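Local structure of nigritoxine (Vibrio nigripulchritudo, 5M41) at residues R655-D659 / H660-T664; T663-T666 / L667-I671; L712-D715 / V716-N720; N720-T723 / Q724-Q728. The protein is a bacterial toxin that acts on crustaceans and insects and has a previously unseen fold. All coordinates share one frame; numbering follows the deposited sequence.

Contact 1: R655-D659 / H660-T664; sequences REKGD and HSLTT
Lys657 and His660 close a type II' beta turn, in which Lys657 O accepts from His660 N at 3.0 Å. The bond is fairly straight at the hydrogen, although the donor stands above the carbonyl plane and is not on a lone pair. Gly658 and Asp659 fill the two corners, and the phi/psi of Gly658 (56°/-123°), phi positive as glycine readily allows, gives the type II' class. This surface turn lies in the loop between strand 649-652 and the short strand 662-663, whose backbone is bonded to Leu714 next door.

The imidazole of His660 leans back against the turn with its CG beside its own backbone N (chi1 -60°). Its edge meets the carbonyl oxygen that the turn already uses: His660 CD2 lies 3.2 Å from Lys657 O, near the ring plane. Asp659 OD1 sits over one face of the same ring, and at 4.6 Å from His660 NE2 it could favour a positive imidazole without touching it. At the far end NE2 makes a weak hydrogen bond to Asn596 OD1.

On Lys657 the aliphatic part does the packing. Its side chain lies against both His660 O and Leu662, with Lys657 CD 3.7 Å from His660 O and Lys657 CB 3.9 Å from Leu662 CD1; the lysine and leucine side chains cross obliquely. Leu662 also rests on Arg652 and Phe713. One water accepts from Leu662 N at 3.0 Å and, weakly, from Lys657 NZ; another accepts from Ser661 N at 2.9 Å and donates weakly to Asp659 O.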
loop_
_atom_site.group_PDB
_atom_site.type_symbol
_atom_site.label_atom_id
_atom_site.label_comp_id
_atom_site.label_asym_id
_atom_site.label_seq_id
_atom_site.Cartn_x
_atom_site.Cartn_y
_atom_site.Cartn_z
ATOM N N ARG A 655 14.512 -8.018 -47.241
ATOM C CA ARG A 655 14.679 -7.118 -48.368
ATOM C C ARG A 655 15.878 -6.174 -48.188
ATOM O O ARG A 655 16.419 -5.661 -49.164
ATOM C CB ARG A 655 13.394 -6.325 -48.610
ATOM C CG ARG A 655 13.164 -5.194 -47.627
ATOM C CD ARG A 655 11.791 -4.551 -47.800
ATOM N NE ARG A 655 11.483 -3.612 -46.709
ATOM C CZ ARG A 655 11.004 -3.959 -45.509
ATOM N NH1 ARG A 655 10.772 -5.235 -45.210
ATOM N NH2 ARG A 655 10.758 -3.023 -44.593
ATOM N N GLU A 656 16.289 -5.947 -46.945
ATOM C CA GLU A 656 17.387 -5.026 -46.661
ATOM C C GLU A 656 18.704 -5.725 -46.319
ATOM O O GLU A 656 19.673 -5.060 -45.987
ATOM C CB GLU A 656 17.009 -4.084 -45.517
ATOM C CG GLU A 656 16.005 -2.992 -45.870
ATOM C CD GLU A 656 15.407 -2.365 -44.623
ATOM O OE1 GLU A 656 14.944 -3.117 -43.736
ATOM O OE2 GLU A 656 15.391 -1.131 -44.513
ATOM N N LYS A 657 18.747 -7.052 -46.421
ATOM C CA LYS A 657 19.856 -7.819 -45.860
ATOM C C LYS A 657 21.221 -7.643 -46.546
ATOM O O LYS A 657 22.248 -7.999 -45.956
ATOM C CB LYS A 657 19.503 -9.305 -45.802
ATOM C CG LYS A 657 19.597 -9.995 -47.148
ATOM C CD LYS A 657 18.989 -11.373 -47.091
ATOM C CE LYS A 657 18.570 -11.801 -48.487
ATOM N NZ LYS A 657 18.414 -13.274 -48.504
ATOM N N GLY A 658 21.235 -7.123 -47.777
ATOM C CA GLY A 658 22.476 -7.046 -48.559
ATOM C C GLY A 658 23.096 -8.421 -48.691
ATOM O O GLY A 658 22.442 -9.358 -49.143
ATOM N N ASP A 659 24.346 -8.568 -48.265
ATOM C CA ASP A 659 24.985 -9.895 -48.294
ATOM C C ASP A 659 25.066 -10.613 -46.933
ATOM O O ASP A 659 25.834 -11.569 -46.781
ATOM C CB ASP A 659 26.363 -9.843 -48.978
ATOM C CG ASP A 659 27.182 -8.635 -48.562
ATOM O OD1 ASP A 659 27.122 -8.242 -47.365
ATOM O OD2 ASP A 659 27.887 -8.083 -49.445
ATOM N N HIS A 660 24.264 -10.171 -45.961
ATOM C CA HIS A 660 24.186 -10.870 -44.677
ATOM C C HIS A 660 23.250 -12.048 -44.797
ATOM O O HIS A 660 22.099 -11.885 -45.203
ATOM C CB HIS A 660 23.715 -9.929 -43.563
ATOM C CG HIS A 660 24.612 -8.740 -43.335
ATOM N ND1 HIS A 660 25.683 -8.784 -42.514
ATOM C CD2 HIS A 660 24.567 -7.445 -43.848
ATOM C CE1 HIS A 660 26.302 -7.580 -42.514
ATOM N NE2 HIS A 660 25.617 -6.763 -43.325
ATOM N N SER A 661 23.730 -13.247 -44.465
ATOM C CA SER A 661 22.870 -14.430 -44.431
ATOM C C SER A 661 21.977 -14.364 -43.178
ATOM O O SER A 661 22.441 -13.998 -42.096
ATOM C CB SER A 661 23.695 -15.721 -44.428
ATOM O OG SER A 661 24.566 -15.763 -45.550
ATOM N N LEU A 662 20.709 -14.725 -43.341
ATOM C CA LEU A 662 19.721 -14.616 -42.265
ATOM C C LEU A 662 19.275 -15.986 -41.783
ATOM O O LEU A 662 19.286 -16.956 -42.549
ATOM C CB LEU A 662 18.509 -13.793 -42.721
ATOM C CG LEU A 662 18.787 -12.358 -43.190
ATOM C CD1 LEU A 662 17.489 -11.599 -43.396
ATOM C CD2 LEU A 662 19.691 -11.615 -42.212
ATOM N N THR A 663 18.909 -16.077 -40.505
ATOM C CA THR A 663 18.253 -17.272 -40.013
ATOM C C THR A 663 16.754 -17.066 -40.176
ATOM O O THR A 663 16.315 -16.023 -40.651
ATOM C CB THR A 663 18.535 -17.513 -38.527
ATOM O OG1 THR A 663 17.912 -16.469 -37.773
ATOM C CG2 THR A 663 20.047 -17.575 -38.236
ATOM N N THR A 664 15.967 -18.059 -39.787
ATOM C CA THR A 664 14.505 -17.955 -39.807
ATOM C C THR A 664 13.978 -17.556 -38.414
ATOM O O THR A 664 12.775 -17.460 -38.201
ATOM C CB THR A 664 13.897 -19.308 -40.206
ATOM O OG1 THR A 664 14.364 -20.297 -39.276
ATOM C CG2 THR A 664 14.350 -19.709 -41.646
HETATM O O HOH W 1 19.740 -15.187 -46.113
HETATM O O HOH W 2 26.620 -13.362 -43.932
#

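Contact 2: T663-T666 / L667-I671; sequences TTYT and LQDFI
Thr666 and Asp669 form a capping box at the start of helix 667-676. In its stronger half, Asp669 N donates to Thr666 OG1 at 3.0 Å, with an angle of 160° at the hydrogen. Thr666 is the N-cap, and its chi1 of 68° holds OG1 between the backbone N and the carbonyl carbon, facing the helix end. The return bond, Thr666 N to Asp669 OD2, is weak at 3.3 Å although nearly straight. OD2 is also bonded to Ser743 of helix 739-751, which thereby helps fix the carboxylate. Phe670 N closes the first helical turn on Thr666 O, also at 3.3 Å.

Outside the capping box lies the ring of Tyr665, its CG anti to the backbone N (chi1 -175°). The ring and the Asp669 side chain run antiparallel past each other, with Tyr665 CE1 3.5 Å from Asp669 CB. Further on, Tyr665 CE2 touches Phe670 CB at 4.0 Å, and the phenol oxygen meets the Phe670 ring at its edge. Thr663 OG1 accepts from Tyr665 N, two residues on, in an ST turn. A water bridges the end of the tyrosine, 2.7 Å from Tyr665 OH, and donates weakly to Asp669 O.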
loop_
_atom_site.group_PDB
_atom_site.type_symbol
_atom_site.label_atom_id
_atom_site.label_comp_id
_atom_site.label_asym_id
_atom_site.label_seq_id
_atom_site.Cartn_x
_atom_site.Cartn_y
_atom_site.Cartn_z
ATOM N N THR A 663 18.909 -16.077 -40.505
ATOM C CA THR A 663 18.253 -17.272 -40.013
ATOM C C THR A 663 16.754 -17.066 -40.176
ATOM O O THR A 663 16.315 -16.023 -40.651
ATOM C CB THR A 663 18.535 -17.513 -38.527
ATOM O OG1 THR A 663 17.912 -16.469 -37.773
ATOM C CG2 THR A 663 20.047 -17.575 -38.236
ATOM N N THR A 664 15.967 -18.059 -39.787
ATOM C CA THR A 664 14.505 -17.955 -39.807
ATOM C C THR A 664 13.978 -17.556 -38.414
ATOM O O THR A 664 12.775 -17.460 -38.201
ATOM C CB THR A 664 13.897 -19.308 -40.206
ATOM O OG1 THR A 664 14.364 -20.297 -39.276
ATOM C CG2 THR A 664 14.350 -19.709 -41.646
ATOM N N TYR A 665 14.887 -17.325 -37.471
ATOM C CA TYR A 665 14.533 -16.848 -36.128
ATOM C C TYR A 665 14.230 -15.361 -36.170
ATOM O O TYR A 665 15.007 -14.579 -36.724
ATOM C CB TYR A 665 15.684 -17.098 -35.151
ATOM C CG TYR A 665 15.375 -16.759 -33.714
ATOM C CD1 TYR A 665 14.666 -17.662 -32.912
ATOM C CD2 TYR A 665 15.841 -15.569 -33.125
ATOM C CE1 TYR A 665 14.388 -17.383 -31.587
ATOM C CE2 TYR A 665 15.569 -15.280 -31.781
ATOM C CZ TYR A 665 14.835 -16.201 -31.027
ATOM O OH TYR A 665 14.540 -15.986 -29.703
ATOM N N THR A 666 13.099 -14.969 -35.596
ATOM C CA THR A 666 12.644 -13.584 -35.729
ATOM C C THR A 666 12.739 -12.852 -34.401
ATOM O O THR A 666 12.761 -13.486 -33.340
ATOM C CB THR A 666 11.179 -13.520 -36.191
ATOM O OG1 THR A 666 10.348 -14.018 -35.135
ATOM C CG2 THR A 666 10.963 -14.361 -37.478
ATOM N N LEU A 667 12.776 -11.518 -34.465
ATOM C CA LEU A 667 12.670 -10.677 -33.275
ATOM C C LEU A 667 11.390 -11.003 -32.507
ATOM O O LEU A 667 11.385 -10.974 -31.280
ATOM C CB LEU A 667 12.688 -9.183 -33.643
ATOM C CG LEU A 667 12.624 -8.204 -32.460
ATOM C CD1 LEU A 667 13.858 -8.290 -31.564
ATOM C CD2 LEU A 667 12.458 -6.775 -32.949
ATOM N N GLN A 668 10.309 -11.289 -33.227
ATOM C CA GLN A 668 9.069 -11.732 -32.581
ATOM C C GLN A 668 9.254 -12.991 -31.707
ATOM O O GLN A 668 8.756 -13.037 -30.578
ATOM C CB GLN A 668 7.970 -11.973 -33.613
ATOM C CG GLN A 668 6.588 -11.931 -32.984
ATOM C CD GLN A 668 5.489 -12.345 -33.936
ATOM O OE1 GLN A 668 4.507 -11.618 -34.099
ATOM N NE2 GLN A 668 5.637 -13.518 -34.566
ATOM N N ASP A 669 9.967 -14.003 -32.209
ATOM C CA ASP A 669 10.243 -15.187 -31.379
ATOM C C ASP A 669 10.939 -14.760 -30.085
ATOM O O ASP A 669 10.591 -15.238 -29.005
ATOM C CB ASP A 669 11.148 -16.184 -32.093
ATOM C CG ASP A 669 10.497 -16.848 -33.299
ATOM O OD1 ASP A 669 9.248 -16.880 -33.420
ATOM O OD2 ASP A 669 11.282 -17.333 -34.139
ATOM N N PHE A 670 11.920 -13.863 -30.214
ATOM C CA PHE A 670 12.702 -13.356 -29.085
ATOM C C PHE A 670 11.807 -12.649 -28.084
ATOM O O PHE A 670 11.817 -12.952 -26.879
ATOM C CB PHE A 670 13.823 -12.410 -29.574
ATOM C CG PHE A 670 14.673 -11.857 -28.467
ATOM C CD1 PHE A 670 15.635 -12.651 -27.851
ATOM C CD2 PHE A 670 14.539 -10.533 -28.059
ATOM C CE1 PHE A 670 16.432 -12.149 -26.833
ATOM C CE2 PHE A 670 15.334 -10.017 -27.040
ATOM C CZ PHE A 670 16.277 -10.830 -26.422
ATOM N N ILE A 671 10.987 -11.748 -28.604
ATOM C CA ILE A 671 10.099 -10.944 -27.773
ATOM C C ILE A 671 9.087 -11.825 -27.044
ATOM O O ILE A 671 8.860 -11.659 -25.836
ATOM C CB ILE A 671 9.419 -9.829 -28.609
ATOM C CG1 ILE A 671 10.448 -8.735 -28.966
ATOM C CG2 ILE A 671 8.207 -9.243 -27.884
ATOM C CD1 ILE A 671 9.885 -7.601 -29.822
HETATM O O HOH W 3 12.458 -17.337 -28.696
#

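Contact 3: L712-D715 / V716-N720; sequences LFLD and VASTN
Leu714 has its CG anti to the backbone N (chi1 179°), and the branch beyond is turned by a chi2 of 80°, which brings its methyl groups onto Ser718 and Thr719. Leu714 CD1 packs on Ser718 CB at 3.5 Å, while Leu714 CD2 lies 4.1 Å from Thr719 CA. The leucine therefore straddles two successive residues of the turn.

Beneath it the backbone closes on itself. Asp715 O accepts from Ser718 N at 3.0 Å, a bond reaching three residues ahead that is clearly bent (140° at the hydrogen), its donor standing well above the carbonyl plane. Val716 O is gripped twice by one residue: Thr719 N donates to it at 3.0 Å and Thr719 OG1 at 2.6 Å, both from the same face of its plane. The hydroxyl can do this because it lies beside its own backbone N, folded back toward the preceding turn. The chain already coils through 716-718, where both backbone bonds span three residues, before helix 719-731 takes over.

Both polar side chains, Asp715 and Ser718, are buried and find their partners on strand 649-652. Asp715 OD2 forms a salt bridge with Arg652 NH1, and Ser718 OG is hydrogen-bonded to His650 N. The backbone of strand 713-715 is shared as well: Phe713 and Asp715 bond to strand 649-652, whereas Leu714 bonds to Thr663 and Tyr665. This is a tight strand-to-helix junction, in which strand 713-715 passes through 716-718 into helix 719-731, Ser718 and Thr719 packing back on Leu714.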
loop_
_atom_site.group_PDB
_atom_site.type_symbol
_atom_site.label_atom_id
_atom_site.label_comp_id
_atom_site.label_asym_id
_atom_site.label_seq_id
_atom_site.Cartn_x
_atom_site.Cartn_y
_atom_site.Cartn_z
ATOM N N LEU A 712 11.770 -9.114 -39.012
ATOM C CA LEU A 712 13.164 -8.973 -38.628
ATOM C C LEU A 712 13.791 -10.309 -38.264
ATOM O O LEU A 712 13.435 -10.911 -37.242
ATOM C CB LEU A 712 13.299 -7.980 -37.468
ATOM C CG LEU A 712 13.094 -6.497 -37.847
ATOM C CD1 LEU A 712 12.874 -5.650 -36.604
ATOM C CD2 LEU A 712 14.286 -5.980 -38.639
ATOM N N PHE A 713 14.739 -10.760 -39.079
ATOM C CA PHE A 713 15.405 -12.048 -38.821
ATOM C C PHE A 713 16.811 -11.907 -38.201
ATOM O O PHE A 713 17.559 -11.010 -38.551
ATOM C CB PHE A 713 15.476 -12.901 -40.097
ATOM C CG PHE A 713 14.137 -13.173 -40.728
ATOM C CD1 PHE A 713 13.357 -14.257 -40.316
ATOM C CD2 PHE A 713 13.659 -12.358 -41.757
ATOM C CE1 PHE A 713 12.121 -14.511 -40.900
ATOM C CE2 PHE A 713 12.426 -12.611 -42.352
ATOM C CZ PHE A 713 11.651 -13.684 -41.916
ATOM N N LEU A 714 17.165 -12.813 -37.291
ATOM C CA LEU A 714 18.494 -12.814 -36.688
ATOM C C LEU A 714 19.538 -13.181 -37.758
ATOM O O LEU A 714 19.317 -14.133 -38.503
ATOM C CB LEU A 714 18.527 -13.824 -35.531
ATOM C CG LEU A 714 19.836 -14.031 -34.748
ATOM C CD1 LEU A 714 20.030 -12.920 -33.730
ATOM C CD2 LEU A 714 19.799 -15.365 -34.014
ATOM N N ASP A 715 20.641 -12.420 -37.834
ATOM C CA ASP A 715 21.784 -12.746 -38.708
ATOM C C ASP A 715 22.330 -14.107 -38.357
ATOM O O ASP A 715 22.434 -14.452 -37.172
ATOM C CB ASP A 715 22.966 -11.773 -38.530
ATOM C CG ASP A 715 22.689 -10.405 -39.053
ATOM O OD1 ASP A 715 21.555 -10.171 -39.539
ATOM O OD2 ASP A 715 23.606 -9.552 -38.963
ATOM N N VAL A 716 22.746 -14.851 -39.376
ATOM C CA VAL A 716 23.434 -16.115 -39.128
ATOM C C VAL A 716 24.630 -15.863 -38.188
ATOM O O VAL A 716 24.894 -16.659 -37.257
ATOM C CB VAL A 716 23.855 -16.797 -40.454
ATOM C CG1 VAL A 716 24.893 -17.891 -40.215
ATOM C CG2 VAL A 716 22.629 -17.378 -41.159
ATOM N N ALA A 717 25.319 -14.741 -38.403
ATOM C CA ALA A 717 26.522 -14.403 -37.628
ATOM C C ALA A 717 26.230 -14.169 -36.129
ATOM O O ALA A 717 27.122 -14.313 -35.284
ATOM C CB ALA A 717 27.251 -13.205 -38.245
ATOM N N SER A 718 24.986 -13.814 -35.804
ATOM C CA SER A 718 24.585 -13.610 -34.412
ATOM C C SER A 718 24.106 -14.904 -33.700
ATOM O O SER A 718 23.809 -14.879 -32.497
ATOM C CB SER A 718 23.478 -12.570 -34.360
ATOM O OG SER A 718 23.954 -11.307 -34.771
ATOM N N THR A 719 24.009 -16.008 -34.444
ATOM C CA THR A 719 23.464 -17.273 -33.917
ATOM C C THR A 719 24.009 -17.671 -32.544
ATOM O O THR A 719 23.237 -17.840 -31.586
ATOM C CB THR A 719 23.705 -18.439 -34.890
ATOM O OG1 THR A 719 23.034 -18.153 -36.116
ATOM C CG2 THR A 719 23.153 -19.810 -34.298
ATOM N N ASN A 720 25.330 -17.830 -32.462
ATOM C CA ASN A 720 25.981 -18.251 -31.230
ATOM C C ASN A 720 25.779 -17.264 -30.091
ATOM O O ASN A 720 25.589 -17.676 -28.938
ATOM C CB ASN A 720 27.472 -18.551 -31.464
ATOM C CG ASN A 720 27.677 -19.827 -32.271
ATOM O OD1 ASN A 720 26.707 -20.535 -32.563
ATOM N ND2 ASN A 720 28.935 -20.129 -32.638
#

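Contact 4: N720-T723 / Q724-Q728; sequences NYMT and QLMGQ
Met722 lies alongside Met726 one helical turn later, its sulphur overlapping the neighbouring chain: Met722 SD is 3.7 Å from Met726 CG. The two side chains run side by side and point the same way. Met722 leaves the helix with CG anti to the backbone N (chi1 -179°) and then bends at chi2 and chi3, which brings the sulphur back toward Met726. Leu725 flanks the pair more loosely, with its CD2 4.5 Å from Met722 SD. Beyond the helix, Met722 and Met726 both touch Phe670, and Leu725 packs on Ile649 and Phe606.

The backbone beneath is regular alpha-helix within 719-731. Met726 N donates to Met722 O at 2.9 Å, and Leu725 N and Gly727 N bond likewise to Tyr721 O and Thr723 O.

Asn720 O has two donors. Gln724 N reaches it at 2.9 Å, and Thr723 OG1 adds a bond at 3.1 Å from the same face of the carbonyl plane. The hydroxyl is placed there by a chi1 of 58°, between its backbone N and carbonyl carbon. Gln724 is extended, and its NE2 is hydrogen-bonded to Asp644 O in the loop before strand 649-652.

The chemistry divides around the helix: the methionine and leucine side supplies apolar, sulphur-rich packing to Phe670 and strand 649-652, whereas the Thr723 hydroxyl is taken up by carbonyls of its own helix, Asn720 O and, weakly, Thr719 O.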
loop_
_atom_site.group_PDB
_atom_site.type_symbol
_atom_site.label_atom_id
_atom_site.label_comp_id
_atom_site.label_asym_id
_atom_site.label_seq_id
_atom_site.Cartn_x
_atom_site.Cartn_y
_atom_site.Cartn_z
ATOM N N ASN A 720 25.330 -17.830 -32.462
ATOM C CA ASN A 720 25.981 -18.251 -31.230
ATOM C C ASN A 720 25.779 -17.264 -30.091
ATOM O O ASN A 720 25.589 -17.676 -28.938
ATOM C CB ASN A 720 27.472 -18.551 -31.464
ATOM C CG ASN A 720 27.677 -19.827 -32.271
ATOM O OD1 ASN A 720 26.707 -20.535 -32.563
ATOM N ND2 ASN A 720 28.935 -20.129 -32.638
ATOM N N TYR A 721 25.791 -15.976 -30.414
ATOM C CA TYR A 721 25.615 -14.934 -29.401
ATOM C C TYR A 721 24.224 -15.037 -28.797
ATOM O O TYR A 721 24.081 -15.013 -27.570
ATOM C CB TYR A 721 25.867 -13.524 -29.961
ATOM C CG TYR A 721 27.220 -13.324 -30.641
ATOM C CD1 TYR A 721 28.362 -14.019 -30.215
ATOM C CD2 TYR A 721 27.348 -12.426 -31.702
ATOM C CE1 TYR A 721 29.593 -13.830 -30.845
ATOM C CE2 TYR A 721 28.571 -12.222 -32.339
ATOM C CZ TYR A 721 29.686 -12.923 -31.905
ATOM O OH TYR A 721 30.886 -12.726 -32.550
ATOM N N MET A 722 23.218 -15.205 -29.659
ATOM C CA MET A 722 21.820 -15.364 -29.226
ATOM C C MET A 722 21.592 -16.620 -28.359
ATOM O O MET A 722 20.993 -16.534 -27.288
ATOM C CB MET A 722 20.865 -15.341 -30.430
ATOM C CG MET A 722 19.392 -15.488 -30.053
ATOM S SD MET A 722 18.800 -14.246 -28.859
ATOM C CE MET A 722 18.371 -12.936 -30.005
ATOM N N THR A 723 22.094 -17.780 -28.802
ATOM C CA THR A 723 21.904 -19.026 -28.042
ATOM C C THR A 723 22.638 -18.965 -26.703
ATOM O O THR A 723 22.150 -19.500 -25.692
ATOM C CB THR A 723 22.392 -20.284 -28.816
ATOM O OG1 THR A 723 23.772 -20.130 -29.147
ATOM C CG2 THR A 723 21.580 -20.523 -30.100
ATOM N N GLN A 724 23.816 -18.334 -26.692
ATOM C CA GLN A 724 24.580 -18.160 -25.440
ATOM C C GLN A 724 23.784 -17.290 -24.467
ATOM O O GLN A 724 23.574 -17.650 -23.303
ATOM C CB GLN A 724 25.968 -17.539 -25.705
ATOM C CG GLN A 724 26.863 -17.512 -24.466
ATOM C CD GLN A 724 28.067 -16.570 -24.594
ATOM O OE1 GLN A 724 28.322 -16.000 -25.659
ATOM N NE2 GLN A 724 28.796 -16.386 -23.491
ATOM N N LEU A 725 23.322 -16.152 -24.967
ATOM C CA LEU A 725 22.532 -15.201 -24.175
ATOM C C LEU A 725 21.296 -15.843 -23.552
ATOM O O LEU A 725 21.084 -15.745 -22.340
ATOM C CB LEU A 725 22.090 -14.014 -25.039
ATOM C CG LEU A 725 21.109 -13.015 -24.402
ATOM C CD1 LEU A 725 21.767 -12.266 -23.246
ATOM C CD2 LEU A 725 20.676 -12.013 -25.458
ATOM N N MET A 726 20.481 -16.475 -24.388
ATOM C CA MET A 726 19.233 -17.095 -23.927
ATOM C C MET A 726 19.490 -18.277 -23.002
ATOM O O MET A 726 18.783 -18.453 -22.025
ATOM C CB MET A 726 18.332 -17.503 -25.097
ATOM C CG MET A 726 17.857 -16.347 -25.960
ATOM S SD MET A 726 16.925 -15.111 -25.024
ATOM C CE MET A 726 15.251 -15.567 -25.414
ATOM N N GLY A 727 20.492 -19.083 -23.320
ATOM C CA GLY A 727 20.898 -20.195 -22.471
ATOM C C GLY A 727 21.129 -19.721 -21.056
ATOM O O GLY A 727 20.639 -20.344 -20.094
ATOM N N GLN A 728 21.840 -18.596 -20.929
ATOM C CA GLN A 728 22.163 -18.034 -19.632
ATOM C C GLN A 728 20.922 -17.423 -18.977
ATOM O O GLN A 728 20.601 -17.721 -17.808
ATOM C CB GLN A 728 23.308 -16.997 -19.715
ATOM C CG GLN A 728 23.633 -16.333 -18.365
ATOM C CD GLN A 728 24.006 -17.340 -17.272
ATOM O OE1 GLN A 728 24.551 -18.385 -17.561
ATOM N NE2 GLN A 728 23.690 -17.026 -16.023
#

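In the fold
Contact 1 is a surface turn in which no touching residue is buried; contacts 2, 3 and 4 are partly buried. Strand 713-715 ties the first three together: Leu714 O is 2.8 Å from Thr663 N, which contacts 1 and 2 share, and Leu714 N is equally close to Tyr665 O. Contacts 3 and 4 follow each other on helix 719-731 and meet where Leu714 CD2 packs on Met722 CB. Contacts 2 and 4 meet by packing, Phe670 against Met722 and Met726, with Tyr665 also on Met722. The chemistry shifts accordingly, from a water-linked turn through capping and strand-to-helix bonds to methionine and leucine packing along a helix.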